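Local atomic coordinates of putative fimbrial subunit (Corynebacterium diphtheriae, PDB entry 4HSQ), a protein that is the major pilin SpaD and probably polymerises into the shaft of a surface pilus, with its second and third domains described here. Residues K8-A13 with V142-G147; D45-R50 with F105-K110; D70-D75 with T86-G91; T174-L179 with V241-F246; H206-E211 with A219-C224. All coordinates share one frame; numbering follows the deposited sequence.

Contact 1. Residues K8-A13 with V142-G147; sequences KTVKDA and VVTYHG
Asp12 OD2 is gripped by two donors, the hydroxyl of Thr144 and a water. Thr144 OG1 gives its proton to Asp12 OD2 at 2.8 Å, arriving on the anti side of the carboxylate and 16° out of its plane. The water donates to the same Asp12 OD2 at 2.6 Å and also to Val143 O at 2.8 Å, tying the carboxylate to the backbone of the second strand. The other oxygen, OD1, is held by Asp212 N and by His206 NE2 of the following domain. Strands 8-11 and 142-147 run nearly parallel, 20° apart with axes 7.2 Å from each other, and belong to different sheets of a sandwich consistent with a CnaA-type fold, so side chains rather than backbone bonds join them. Val10 CG1 lies 4.0 Å from Val142 CB, the valines overlapping flank to flank with their tips pointing opposite ways. Extended from chi1 -176° onward, Lys8 crosses Val142 at about a right angle, its CE 3.8 Å from Val142 CG2, and carries NZ on to Asp45 and the isopeptide link with Asn120.

Contact 2. Residues D45-R50 with F105-K110; sequences DELDKR and FEVKRK
Leu47 CD2 rests 3.7 Å from Phe105 CE1, the leucine and the ring overlapping as they head opposite ways. At the ring's edge, close to its plane, Asp45 OD2 stands 3.5 Å from Phe105 CZ, with the carboxylate nearly perpendicular to the ring (87°). Phe105 CG sits between its backbone N and carbonyl carbon (chi1 65°), which turns the ring toward both residues. At the far end the two segments are joined by a backbone bond, Lys110 N to Arg50 O at 2.8 Å and almost straight, and the Lys110 side chain adds a weak bond from NZ to Lys49 O. The chains of Arg50 and Arg109 run alongside each other, with NH1 of Arg50 3.4 Å from NH2 of Arg109; both nitrogens donate to Val112 O, which would offset the closeness of like charges. Arg50 is positioned by Asp48, whose OD2 accepts from Arg50 NE at 2.9 Å and from Arg50 N at 2.8 Å, while OD1 takes NH2; the backbone bond makes an Asx turn. Further out, Lys8 is the polar partner of Asp45. An acid beside a Lys-Asn isopeptide bond, with an aromatic ring against it, is consistent with the isopeptide site of CnaA-type pilin domains.

Contact 3. Residues D70-D75 with T86-G91; sequences DYTVND and TLTDEG
Backbone hydrogen bonds pair Thr72 with Thr86 in both directions: Thr72 N donates to Thr86 O at 2.7 Å, and Thr86 N to Thr72 O at 3.0 Å. With Tyr71 and Leu87 as the non-hydrogen-bonded pair, they set the register of the antiparallel hairpin 71-73/82-87 in the first domain of this fragment. Thr88 N to Asp70 O, 2.9 Å, extends the pairing toward the helix, its donor 55° out of the carbonyl plane. Asp70 O also receives a CA-H contact from Gly91, 3.3 Å from its CA. Among side-chain polar bonds, Thr88 is the N-cap of helix 89-93: with OG1 between its backbone N and carbonyl carbon (chi1 63°), it accepts from Gly91 N at 3.2 Å and also bonds to Ser69 O. The Thr72 and Thr86 side chains run alongside each other on one face of the hairpin, and a water joins Thr72 OG1 to Thr86 OG1. Asp70 OD2 forms a salt bridge with Lys94. The apolar contacts are Thr72 CG2 with Thr88 CG2, 3.8 Å apart, Tyr71 CB with Leu87 CD2, and Asp70 CB on Gly91 CA.

Contact 4. Residues T174-L179 with V241-F246; sequences TSAAVL and VTEIEF
Ser175 CA lies 3.3 Å from Glu243 OE1, an oxygen that also accepts from a water shared with Thr174 O. The OG of Ser175 accepts from Ala177 N, two residues on, in an ST turn, while Val178 N bonds to Ser175 O and closes a type I beta turn. Ala176 then makes the direct polar link, its N donating to Glu243 OE1 at 3.1 Å with a bent N-H...O angle of 138°, on the anti side of the carboxylate. Glu243 can reach it because CG sits between the backbone N and the carbonyl carbon (chi1 66°) and the chain runs extended beyond. The methyl of Ala176 meets Val241 CG1 at 3.9 Å, and that same CG1 lies 3.4 Å from Ala176 O. Leu179 approaches Val241 tip to tip, CD2 to CG1 at 3.8 Å. Glu243 OE2 is paired with Lys222 on strand 222-229. Leu179, Val241 and Glu243 all touch Cys224 of that strand, which is disulfide-bonded to Cys173; strand 241-244 lies outermost in the four-stranded sheet, next to 222-229.

Contact 5. Residues H206-E211 with A219-C224; sequences HVTDFE and ATKKFC
Lys221 reaches over to Glu211 in the prealbumin-like domain, where the loop leading into strand 210-211 packs against the start of strand 222-229. Lys221 leaves the backbone with CG anti to N (chi1 179°) but bends at chi2 and chi3, the latter 103°, and so brings NZ to Glu211 OE1 at 2.9 Å. Glu211 comes from the opposite direction, extended beyond CG, and the ammonium meets the syn side of the carboxylate, 16° out of its plane. The same NZ has a second acidic partner in Asp14 of the first domain of this fragment, so this pair probably helps fasten the junction of the two domains. Next to the salt bridge, Thr208 places its methyl CG2 anti to the carbonyl carbon, where it packs 4.1 Å from Lys221 CG and 3.6 Å from Lys221 O. Its hydroxyl sits between the backbone N and the carbonyl carbon and shares a water with Lys221 O; that water donates to the carbonyl at 2.8 Å. His206 is fixed in rotation by ND1, which donates to Val207 O at 2.7 Å within the ring plane. Phe223 turns the edge of its ring to the backbone, CE2 lying 3.3 Å from His206 O.

From the N terminus, strand 7-11 enters contact 1, whose loop closes only when the chain returns at 142-147. Within that loop, contact 2 joins 45-50 to 105-110, and contact 3, the short hairpin 70-75 with 86-91, lies inside contact 2 in turn. Contacts 1 and 2 tie the two sheets of the first domain together and touch through the Lys8-Asp45 pair; contact 3 is a hairpin within one of those sheets, at the far end. After contact 1 the chain passes along strand 142-155 into the second domain of the fragment, where contact 4 encloses contact 5 and the two touch through neighbouring strands 222-229 and 241-244. Contacts 1 and 5 meet across the domain junction; no loops cross.

Contact 1. Residues K8-A13 with V142-G147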
# COMPACT_ATOMS: atom_id res chain seq x y z
N LYS A 8 -10.74 -11.96 3.68
CA LYS A 8 -9.60 -11.30 3.04
C LYS A 8 -8.84 -10.51 4.12
O LYS A 8 -9.47 -9.83 4.94
CB LYS A 8 -10.04 -10.38 1.89
CG LYS A 8 -8.85 -9.75 1.13
CD LYS A 8 -9.29 -9.08 -0.18
CE LYS A 8 -8.09 -8.39 -0.77
NZ LYS A 8 -8.25 -7.97 -2.19
N THR A 9 -7.50 -10.54 4.05
CA THR A 9 -6.65 -9.77 4.93
C THR A 9 -5.61 -9.07 4.07
O THR A 9 -5.36 -9.48 2.93
CB THR A 9 -5.99 -10.64 6.03
OG1 THR A 9 -5.30 -11.71 5.40
CG2 THR A 9 -7.00 -11.20 7.06
N VAL A 10 -5.00 -8.02 4.61
CA VAL A 10 -3.97 -7.27 3.91
C VAL A 10 -2.83 -7.05 4.88
O VAL A 10 -3.04 -6.74 6.05
CB VAL A 10 -4.47 -5.93 3.30
CG1 VAL A 10 -5.04 -4.98 4.38
CG2 VAL A 10 -3.35 -5.23 2.51
N LYS A 11 -1.61 -7.29 4.39
CA LYS A 11 -0.42 -7.01 5.15
C LYS A 11 0.32 -5.92 4.39
O LYS A 11 0.92 -6.20 3.36
CB LYS A 11 0.46 -8.26 5.33
CG LYS A 11 1.56 -8.00 6.34
CD LYS A 11 0.98 -8.12 7.77
CE LYS A 11 1.96 -7.73 8.85
NZ LYS A 11 2.45 -6.32 8.69
N ASP A 12 0.21 -4.68 4.86
CA ASP A 12 0.76 -3.52 4.17
C ASP A 12 1.53 -2.55 5.09
O ASP A 12 2.01 -1.53 4.58
CB ASP A 12 -0.39 -2.73 3.49
CG ASP A 12 -1.50 -2.24 4.44
OD1 ASP A 12 -1.19 -1.89 5.60
OD2 ASP A 12 -2.65 -2.18 4.02
N ALA A 13 1.63 -2.82 6.41
CA ALA A 13 2.30 -1.87 7.33
C ALA A 13 3.68 -1.44 6.82
O ALA A 13 4.50 -2.26 6.39
CB ALA A 13 2.41 -2.42 8.74
N VAL A 142 -11.21 -5.00 2.54
CA VAL A 142 -10.09 -4.47 3.32
C VAL A 142 -9.67 -3.19 2.66
O VAL A 142 -9.96 -2.98 1.48
CB VAL A 142 -8.89 -5.44 3.50
CG1 VAL A 142 -9.28 -6.62 4.38
CG2 VAL A 142 -8.31 -5.92 2.15
N VAL A 143 -9.03 -2.32 3.40
CA VAL A 143 -8.65 -1.03 2.85
C VAL A 143 -7.21 -0.74 3.22
O VAL A 143 -6.77 -1.04 4.33
CB VAL A 143 -9.62 0.10 3.35
CG1 VAL A 143 -9.39 1.39 2.59
CG2 VAL A 143 -11.09 -0.32 3.23
N THR A 144 -6.50 -0.09 2.29
CA THR A 144 -5.11 0.37 2.44
C THR A 144 -5.10 1.83 2.09
O THR A 144 -5.59 2.20 1.02
CB THR A 144 -4.20 -0.44 1.50
OG1 THR A 144 -4.32 -1.83 1.84
CG2 THR A 144 -2.74 -0.01 1.60
N TYR A 145 -4.46 2.66 2.92
CA TYR A 145 -4.42 4.10 2.68
C TYR A 145 -3.02 4.63 2.45
O TYR A 145 -2.11 4.35 3.23
CB TYR A 145 -4.99 4.87 3.88
CG TYR A 145 -6.44 4.60 4.20
CD1 TYR A 145 -7.45 5.44 3.73
CD2 TYR A 145 -6.81 3.52 4.99
CE1 TYR A 145 -8.79 5.24 4.09
CE2 TYR A 145 -8.14 3.32 5.38
CZ TYR A 145 -9.13 4.17 4.91
OH TYR A 145 -10.43 3.95 5.26
N HIS A 146 -2.88 5.45 1.42
CA HIS A 146 -1.63 6.14 1.09
C HIS A 146 -1.95 7.56 0.78
O HIS A 146 -3.00 7.82 0.21
CB HIS A 146 -0.89 5.50 -0.10
CG HIS A 146 -0.27 4.16 0.20
ND1 HIS A 146 -1.01 3.00 0.19
CD2 HIS A 146 1.03 3.85 0.48
CE1 HIS A 146 -0.16 2.03 0.48
NE2 HIS A 146 1.08 2.49 0.66
N GLY A 147 -1.01 8.46 1.02
CA GLY A 147 -1.23 9.87 0.69
C GLY A 147 0.01 10.47 0.09
O GLY A 147 1.10 9.89 0.14
O HOH W 1 -4.40 -1.21 5.72

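Contact 2. Residues D45-R50 with F105-K110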
# COMPACT_ATOMS: atom_id res chain seq x y z
N ASP A 45 -10.28 -11.91 -7.93
CA ASP A 45 -10.08 -10.65 -7.22
C ASP A 45 -9.87 -9.53 -8.21
O ASP A 45 -8.88 -9.51 -8.95
CB ASP A 45 -8.87 -10.77 -6.25
CG ASP A 45 -8.76 -9.63 -5.25
OD1 ASP A 45 -9.00 -8.48 -5.64
OD2 ASP A 45 -8.27 -9.88 -4.12
N GLU A 46 -10.83 -8.58 -8.21
CA GLU A 46 -10.80 -7.38 -9.06
C GLU A 46 -9.90 -6.39 -8.40
O GLU A 46 -10.26 -5.75 -7.40
CB GLU A 46 -12.21 -6.78 -9.23
CG GLU A 46 -13.16 -7.66 -10.03
CD GLU A 46 -14.54 -7.06 -10.17
OE1 GLU A 46 -14.68 -6.05 -10.90
OE2 GLU A 46 -15.48 -7.57 -9.52
N LEU A 47 -8.69 -6.31 -8.89
CA LEU A 47 -7.73 -5.43 -8.26
C LEU A 47 -7.96 -4.01 -8.67
O LEU A 47 -8.18 -3.73 -9.85
CB LEU A 47 -6.30 -5.85 -8.62
CG LEU A 47 -5.91 -7.27 -8.20
CD1 LEU A 47 -4.53 -7.59 -8.73
CD2 LEU A 47 -5.96 -7.42 -6.66
N ASP A 48 -7.87 -3.11 -7.69
CA ASP A 48 -7.94 -1.67 -7.94
C ASP A 48 -6.92 -1.35 -9.04
O ASP A 48 -5.82 -1.93 -9.07
CB ASP A 48 -7.66 -0.88 -6.65
CG ASP A 48 -7.77 0.62 -6.82
OD1 ASP A 48 -8.75 1.21 -6.32
OD2 ASP A 48 -6.87 1.21 -7.46
N LYS A 49 -7.31 -0.47 -9.98
CA LYS A 49 -6.50 -0.10 -11.14
C LYS A 49 -5.13 0.51 -10.77
O LYS A 49 -4.22 0.46 -11.58
CB LYS A 49 -7.28 0.83 -12.07
CG LYS A 49 -8.51 0.18 -12.75
CD LYS A 49 -8.22 -1.01 -13.70
CE LYS A 49 -7.98 -0.60 -15.14
NZ LYS A 49 -7.69 -1.77 -16.01
N ARG A 50 -4.97 1.00 -9.53
CA ARG A 50 -3.70 1.55 -9.07
C ARG A 50 -2.73 0.43 -8.64
O ARG A 50 -1.59 0.70 -8.31
CB ARG A 50 -3.95 2.54 -7.90
CG ARG A 50 -4.71 3.79 -8.38
CD ARG A 50 -5.21 4.60 -7.20
NE ARG A 50 -6.30 3.89 -6.51
CZ ARG A 50 -6.98 4.37 -5.48
NH1 ARG A 50 -6.66 5.55 -4.97
NH2 ARG A 50 -7.94 3.65 -4.90
N PHE A 105 -1.00 -13.38 -2.27
CA PHE A 105 -0.38 -12.84 -3.47
C PHE A 105 0.14 -11.45 -3.18
O PHE A 105 -0.31 -10.78 -2.23
CB PHE A 105 -1.33 -12.86 -4.69
CG PHE A 105 -2.54 -11.96 -4.57
CD1 PHE A 105 -2.53 -10.68 -5.10
CD2 PHE A 105 -3.74 -12.45 -4.02
CE1 PHE A 105 -3.66 -9.86 -4.99
CE2 PHE A 105 -4.85 -11.62 -3.90
CZ PHE A 105 -4.81 -10.33 -4.39
N GLU A 106 1.06 -11.02 -4.01
CA GLU A 106 1.76 -9.78 -3.85
C GLU A 106 1.39 -8.76 -4.90
O GLU A 106 1.22 -9.10 -6.08
CB GLU A 106 3.25 -10.12 -3.91
CG GLU A 106 4.21 -8.98 -3.64
CD GLU A 106 5.62 -9.43 -3.94
OE1 GLU A 106 6.16 -10.25 -3.17
OE2 GLU A 106 6.16 -9.03 -5.00
N VAL A 107 1.29 -7.49 -4.46
CA VAL A 107 0.98 -6.33 -5.31
C VAL A 107 1.90 -5.18 -4.97
O VAL A 107 2.54 -5.17 -3.89
CB VAL A 107 -0.52 -5.89 -5.14
CG1 VAL A 107 -1.50 -6.96 -5.65
CG2 VAL A 107 -0.85 -5.49 -3.70
N LYS A 108 1.89 -4.15 -5.82
CA LYS A 108 2.52 -2.85 -5.57
C LYS A 108 1.52 -1.80 -5.93
O LYS A 108 0.92 -1.88 -7.00
CB LYS A 108 3.82 -2.62 -6.37
CG LYS A 108 4.98 -3.53 -5.93
CD LYS A 108 6.24 -3.31 -6.80
CE LYS A 108 7.32 -4.30 -6.37
NZ LYS A 108 8.55 -4.18 -7.20
N ARG A 109 1.37 -0.79 -5.08
CA ARG A 109 0.49 0.33 -5.40
C ARG A 109 1.32 1.34 -6.20
O ARG A 109 2.33 1.81 -5.69
CB ARG A 109 -0.11 0.95 -4.13
CG ARG A 109 -1.10 2.05 -4.45
CD ARG A 109 -1.64 2.58 -3.15
NE ARG A 109 -2.55 3.70 -3.33
CZ ARG A 109 -3.44 4.06 -2.41
NH1 ARG A 109 -3.55 3.37 -1.29
NH2 ARG A 109 -4.25 5.09 -2.64
N LYS A 110 0.90 1.65 -7.44
CA LYS A 110 1.69 2.50 -8.34
C LYS A 110 1.65 3.96 -7.98
O LYS A 110 2.55 4.71 -8.37
CB LYS A 110 1.16 2.41 -9.80
CG LYS A 110 1.10 1.05 -10.42
CD LYS A 110 0.54 1.18 -11.84
CE LYS A 110 -0.91 0.81 -11.92
NZ LYS A 110 -1.43 0.91 -13.30

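Contact 3. Residues D70-D75 with T86-G91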
# COMPACT_ATOMS: atom_id res chain seq x y z
N ASP A 70 -0.50 -26.99 -9.76
CA ASP A 70 -1.76 -27.18 -9.05
C ASP A 70 -2.76 -26.05 -9.29
O ASP A 70 -3.93 -26.18 -8.90
CB ASP A 70 -1.51 -27.37 -7.56
CG ASP A 70 -0.72 -28.62 -7.23
OD1 ASP A 70 -0.92 -29.65 -7.91
OD2 ASP A 70 0.06 -28.58 -6.27
N TYR A 71 -2.34 -24.96 -9.94
CA TYR A 71 -3.24 -23.85 -10.20
C TYR A 71 -2.78 -23.07 -11.44
O TYR A 71 -1.62 -23.17 -11.85
CB TYR A 71 -3.35 -22.91 -8.97
CG TYR A 71 -2.03 -22.26 -8.55
CD1 TYR A 71 -1.61 -21.06 -9.11
CD2 TYR A 71 -1.22 -22.85 -7.58
CE1 TYR A 71 -0.40 -20.47 -8.73
CE2 TYR A 71 -0.01 -22.27 -7.19
CZ TYR A 71 0.39 -21.07 -7.76
OH TYR A 71 1.56 -20.47 -7.38
N THR A 72 -3.68 -22.30 -12.02
CA THR A 72 -3.26 -21.42 -13.11
C THR A 72 -3.46 -20.01 -12.59
O THR A 72 -4.29 -19.81 -11.69
CB THR A 72 -4.02 -21.65 -14.43
OG1 THR A 72 -5.38 -21.29 -14.24
CG2 THR A 72 -3.90 -23.07 -14.96
N VAL A 73 -2.69 -19.07 -13.12
CA VAL A 73 -2.81 -17.64 -12.83
C VAL A 73 -3.06 -16.96 -14.14
O VAL A 73 -2.33 -17.23 -15.10
CB VAL A 73 -1.56 -17.03 -12.12
CG1 VAL A 73 -1.87 -15.64 -11.55
CG2 VAL A 73 -1.05 -17.94 -11.01
N ASN A 74 -4.03 -16.07 -14.21
CA ASN A 74 -4.21 -15.32 -15.46
C ASN A 74 -3.19 -14.14 -15.47
O ASN A 74 -2.28 -14.10 -14.63
CB ASN A 74 -5.69 -14.85 -15.56
CG ASN A 74 -6.04 -13.73 -14.60
OD1 ASN A 74 -5.44 -13.56 -13.52
ND2 ASN A 74 -6.96 -12.88 -15.01
N ASP A 75 -3.37 -13.18 -16.37
CA ASP A 75 -2.55 -11.97 -16.41
C ASP A 75 -3.50 -10.79 -16.11
O ASP A 75 -4.23 -10.39 -17.02
CB ASP A 75 -1.84 -11.80 -17.77
CG ASP A 75 -0.97 -10.54 -17.89
OD1 ASP A 75 -0.55 -10.00 -16.84
OD2 ASP A 75 -0.69 -10.12 -19.02
N THR A 86 -6.97 -20.36 -10.51
CA THR A 86 -7.84 -21.53 -10.73
C THR A 86 -7.13 -22.81 -10.42
O THR A 86 -6.06 -23.04 -10.97
CB THR A 86 -8.31 -21.53 -12.19
OG1 THR A 86 -8.85 -20.26 -12.53
CG2 THR A 86 -9.35 -22.62 -12.48
N LEU A 87 -7.72 -23.67 -9.59
CA LEU A 87 -7.07 -24.95 -9.33
C LEU A 87 -7.18 -25.80 -10.57
O LEU A 87 -8.21 -25.77 -11.26
CB LEU A 87 -7.66 -25.70 -8.11
CG LEU A 87 -7.69 -24.96 -6.77
CD1 LEU A 87 -8.01 -25.94 -5.67
CD2 LEU A 87 -6.35 -24.27 -6.46
N THR A 88 -6.08 -26.50 -10.89
CA THR A 88 -6.04 -27.41 -12.03
C THR A 88 -6.61 -28.76 -11.59
O THR A 88 -6.83 -28.93 -10.40
CB THR A 88 -4.59 -27.56 -12.52
OG1 THR A 88 -3.81 -28.15 -11.48
CG2 THR A 88 -3.96 -26.25 -12.94
N ASP A 89 -6.71 -29.74 -12.51
CA ASP A 89 -7.15 -31.08 -12.09
C ASP A 89 -6.15 -31.70 -11.08
O ASP A 89 -6.60 -32.31 -10.11
CB ASP A 89 -7.39 -32.00 -13.28
CG ASP A 89 -8.65 -31.65 -14.08
OD1 ASP A 89 -9.56 -31.01 -13.50
OD2 ASP A 89 -8.72 -32.02 -15.27
N GLU A 90 -4.82 -31.48 -11.23
CA GLU A 90 -3.84 -31.98 -10.26
C GLU A 90 -4.00 -31.29 -8.89
O GLU A 90 -3.91 -31.95 -7.85
CB GLU A 90 -2.40 -31.79 -10.75
CG GLU A 90 -2.03 -32.68 -11.93
CD GLU A 90 -0.91 -32.15 -12.80
OE1 GLU A 90 -0.12 -31.30 -12.33
OE2 GLU A 90 -0.82 -32.60 -13.97
N GLY A 91 -4.24 -29.98 -8.90
CA GLY A 91 -4.48 -29.21 -7.69
C GLY A 91 -5.74 -29.61 -6.94
O GLY A 91 -5.72 -29.73 -5.71
O HOH W 2 -6.65 -18.68 -13.62

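Contact 4. Residues T174-L179 with V241-F246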
# COMPACT_ATOMS: atom_id res chain seq x y z
N THR A 174 10.12 8.40 15.58
CA THR A 174 9.12 8.49 16.66
C THR A 174 8.93 9.97 16.94
O THR A 174 7.84 10.38 17.33
CB THR A 174 9.45 7.65 17.90
OG1 THR A 174 10.81 7.85 18.26
CG2 THR A 174 9.18 6.16 17.69
N SER A 175 9.97 10.80 16.66
CA SER A 175 9.94 12.27 16.80
C SER A 175 11.04 12.87 15.94
O SER A 175 11.95 12.15 15.50
CB SER A 175 10.12 12.68 18.26
OG SER A 175 11.49 12.78 18.64
N ALA A 176 11.01 14.19 15.74
CA ALA A 176 12.04 14.88 14.97
C ALA A 176 13.42 14.78 15.66
O ALA A 176 14.43 15.01 15.00
CB ALA A 176 11.66 16.35 14.80
N ALA A 177 13.47 14.43 16.97
CA ALA A 177 14.74 14.32 17.71
C ALA A 177 15.32 12.89 17.69
O ALA A 177 16.45 12.70 18.14
CB ALA A 177 14.53 14.74 19.16
N VAL A 178 14.49 11.88 17.27
CA VAL A 178 14.89 10.46 17.27
C VAL A 178 14.46 9.82 15.94
O VAL A 178 13.34 9.32 15.79
CB VAL A 178 14.37 9.66 18.51
CG1 VAL A 178 15.08 8.30 18.60
CG2 VAL A 178 14.58 10.43 19.82
N LEU A 179 15.37 9.83 14.98
CA LEU A 179 15.13 9.24 13.66
C LEU A 179 15.16 7.73 13.74
O LEU A 179 15.94 7.15 14.51
CB LEU A 179 16.19 9.71 12.64
CG LEU A 179 16.17 11.20 12.28
CD1 LEU A 179 17.24 11.52 11.24
CD2 LEU A 179 14.79 11.63 11.75
N VAL A 241 15.37 18.72 10.86
CA VAL A 241 14.44 17.58 10.83
C VAL A 241 13.04 18.09 11.17
O VAL A 241 12.83 18.76 12.18
CB VAL A 241 14.85 16.37 11.72
CG1 VAL A 241 13.74 15.30 11.72
CG2 VAL A 241 16.18 15.75 11.28
N THR A 242 12.09 17.81 10.29
CA THR A 242 10.68 18.19 10.43
C THR A 242 9.86 16.92 10.56
O THR A 242 9.91 16.08 9.66
CB THR A 242 10.23 19.00 9.19
OG1 THR A 242 11.00 20.19 9.07
CG2 THR A 242 8.73 19.34 9.21
N GLU A 243 9.07 16.79 11.62
CA GLU A 243 8.25 15.58 11.75
C GLU A 243 6.90 15.84 11.10
O GLU A 243 6.41 16.96 11.10
CB GLU A 243 8.11 15.12 13.23
CG GLU A 243 7.34 16.08 14.12
CD GLU A 243 7.17 15.58 15.54
OE1 GLU A 243 8.02 14.78 15.99
OE2 GLU A 243 6.24 16.04 16.23
N ILE A 244 6.33 14.80 10.53
CA ILE A 244 5.04 14.87 9.84
C ILE A 244 4.06 13.89 10.49
O ILE A 244 4.36 12.70 10.55
CB ILE A 244 5.27 14.51 8.34
CG1 ILE A 244 6.29 15.45 7.64
CG2 ILE A 244 3.96 14.43 7.56
CD1 ILE A 244 5.87 16.87 7.52
N GLU A 245 2.87 14.39 10.87
CA GLU A 245 1.76 13.55 11.40
C GLU A 245 0.95 13.12 10.17
O GLU A 245 0.06 13.85 9.72
CB GLU A 245 0.87 14.32 12.41
CG GLU A 245 1.61 14.94 13.58
CD GLU A 245 0.82 15.13 14.87
OE1 GLU A 245 1.44 15.54 15.88
OE2 GLU A 245 -0.40 14.85 14.88
N PHE A 246 1.35 12.01 9.57
CA PHE A 246 0.79 11.56 8.29
C PHE A 246 -0.40 10.60 8.46
O PHE A 246 -0.38 9.46 8.03
CB PHE A 246 1.93 10.95 7.47
CG PHE A 246 1.71 11.01 5.99
CD1 PHE A 246 1.75 12.22 5.31
CD2 PHE A 246 1.46 9.85 5.27
CE1 PHE A 246 1.55 12.27 3.92
CE2 PHE A 246 1.25 9.90 3.89
CZ PHE A 246 1.33 11.10 3.23
O HOH W 3 6.58 13.07 18.18

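Contact 5. Residues H206-E211 with A219-C224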
# COMPACT_ATOMS: atom_id res chain seq x y z
N HIS A 206 2.54 5.43 3.06
CA HIS A 206 1.51 4.73 3.84
C HIS A 206 1.11 5.61 5.01
O HIS A 206 1.98 6.17 5.70
CB HIS A 206 2.10 3.42 4.35
CG HIS A 206 1.10 2.41 4.81
ND1 HIS A 206 0.24 2.66 5.88
CD2 HIS A 206 0.91 1.14 4.39
CE1 HIS A 206 -0.44 1.54 6.06
NE2 HIS A 206 -0.07 0.59 5.21
N VAL A 207 -0.19 5.76 5.23
CA VAL A 207 -0.67 6.54 6.39
C VAL A 207 -0.23 5.84 7.68
O VAL A 207 -0.09 4.60 7.72
CB VAL A 207 -2.19 6.78 6.41
CG1 VAL A 207 -2.66 7.40 5.08
CG2 VAL A 207 -2.98 5.49 6.74
N THR A 208 -0.04 6.63 8.75
CA THR A 208 0.43 6.05 10.02
C THR A 208 -0.68 5.53 10.94
O THR A 208 -0.37 4.76 11.84
CB THR A 208 1.21 7.12 10.80
OG1 THR A 208 0.35 8.24 11.07
CG2 THR A 208 2.44 7.61 10.02
N ASP A 209 -1.94 5.93 10.75
CA ASP A 209 -3.02 5.61 11.71
C ASP A 209 -3.88 4.40 11.33
O ASP A 209 -4.83 4.08 12.03
CB ASP A 209 -3.92 6.87 11.88
CG ASP A 209 -4.60 7.31 10.60
OD1 ASP A 209 -3.90 7.42 9.57
OD2 ASP A 209 -5.83 7.47 10.62
N PHE A 210 -3.57 3.75 10.21
CA PHE A 210 -4.36 2.61 9.75
C PHE A 210 -3.44 1.74 8.95
O PHE A 210 -2.78 2.23 8.02
CB PHE A 210 -5.52 3.12 8.92
CG PHE A 210 -6.62 2.12 8.68
CD1 PHE A 210 -6.53 1.21 7.63
CD2 PHE A 210 -7.77 2.12 9.46
CE1 PHE A 210 -7.55 0.30 7.38
CE2 PHE A 210 -8.81 1.22 9.20
CZ PHE A 210 -8.69 0.32 8.16
N GLU A 211 -3.37 0.47 9.32
CA GLU A 211 -2.46 -0.46 8.64
C GLU A 211 -2.92 -1.88 8.81
O GLU A 211 -3.60 -2.23 9.80
CB GLU A 211 -1.00 -0.28 9.10
CG GLU A 211 -0.70 -0.82 10.48
CD GLU A 211 0.52 -0.20 11.13
OE1 GLU A 211 1.26 0.56 10.46
OE2 GLU A 211 0.73 -0.47 12.34
N ALA A 219 0.15 4.70 18.97
CA ALA A 219 1.61 4.62 18.88
C ALA A 219 2.17 5.94 18.34
O ALA A 219 1.42 6.73 17.76
CB ALA A 219 2.02 3.46 17.97
N THR A 220 3.48 6.19 18.54
CA THR A 220 4.10 7.45 18.11
C THR A 220 4.83 7.28 16.74
O THR A 220 5.94 7.78 16.56
CB THR A 220 5.02 7.99 19.23
OG1 THR A 220 5.92 6.97 19.65
CG2 THR A 220 4.24 8.50 20.44
N LYS A 221 4.18 6.62 15.78
CA LYS A 221 4.69 6.39 14.42
C LYS A 221 4.51 7.66 13.56
O LYS A 221 3.40 8.15 13.40
CB LYS A 221 3.95 5.20 13.80
CG LYS A 221 4.36 4.85 12.38
CD LYS A 221 4.68 3.37 12.26
CE LYS A 221 3.59 2.58 11.59
NZ LYS A 221 3.99 1.15 11.37
N LYS A 222 5.63 8.21 13.03
CA LYS A 222 5.59 9.41 12.17
C LYS A 222 6.59 9.27 11.03
O LYS A 222 7.37 8.32 10.99
CB LYS A 222 5.95 10.67 12.98
CG LYS A 222 4.90 11.12 13.96
CD LYS A 222 5.50 12.01 15.00
CE LYS A 222 4.41 12.76 15.69
NZ LYS A 222 4.24 14.11 15.10
N PHE A 223 6.57 10.24 10.12
CA PHE A 223 7.59 10.40 9.10
C PHE A 223 8.37 11.65 9.48
O PHE A 223 7.82 12.53 10.13
CB PHE A 223 7.01 10.51 7.68
CG PHE A 223 6.55 9.19 7.12
CD1 PHE A 223 7.47 8.26 6.65
CD2 PHE A 223 5.20 8.91 7.00
CE1 PHE A 223 7.05 7.04 6.12
CE2 PHE A 223 4.78 7.70 6.46
CZ PHE A 223 5.70 6.77 6.05
N CYS A 224 9.62 11.74 9.06
CA CYS A 224 10.47 12.88 9.33
C CYS A 224 11.16 13.27 8.03
O CYS A 224 11.67 12.40 7.33
CB CYS A 224 11.49 12.55 10.42
SG CYS A 224 10.86 12.76 12.10
O HOH W 4 1.80 10.14 12.27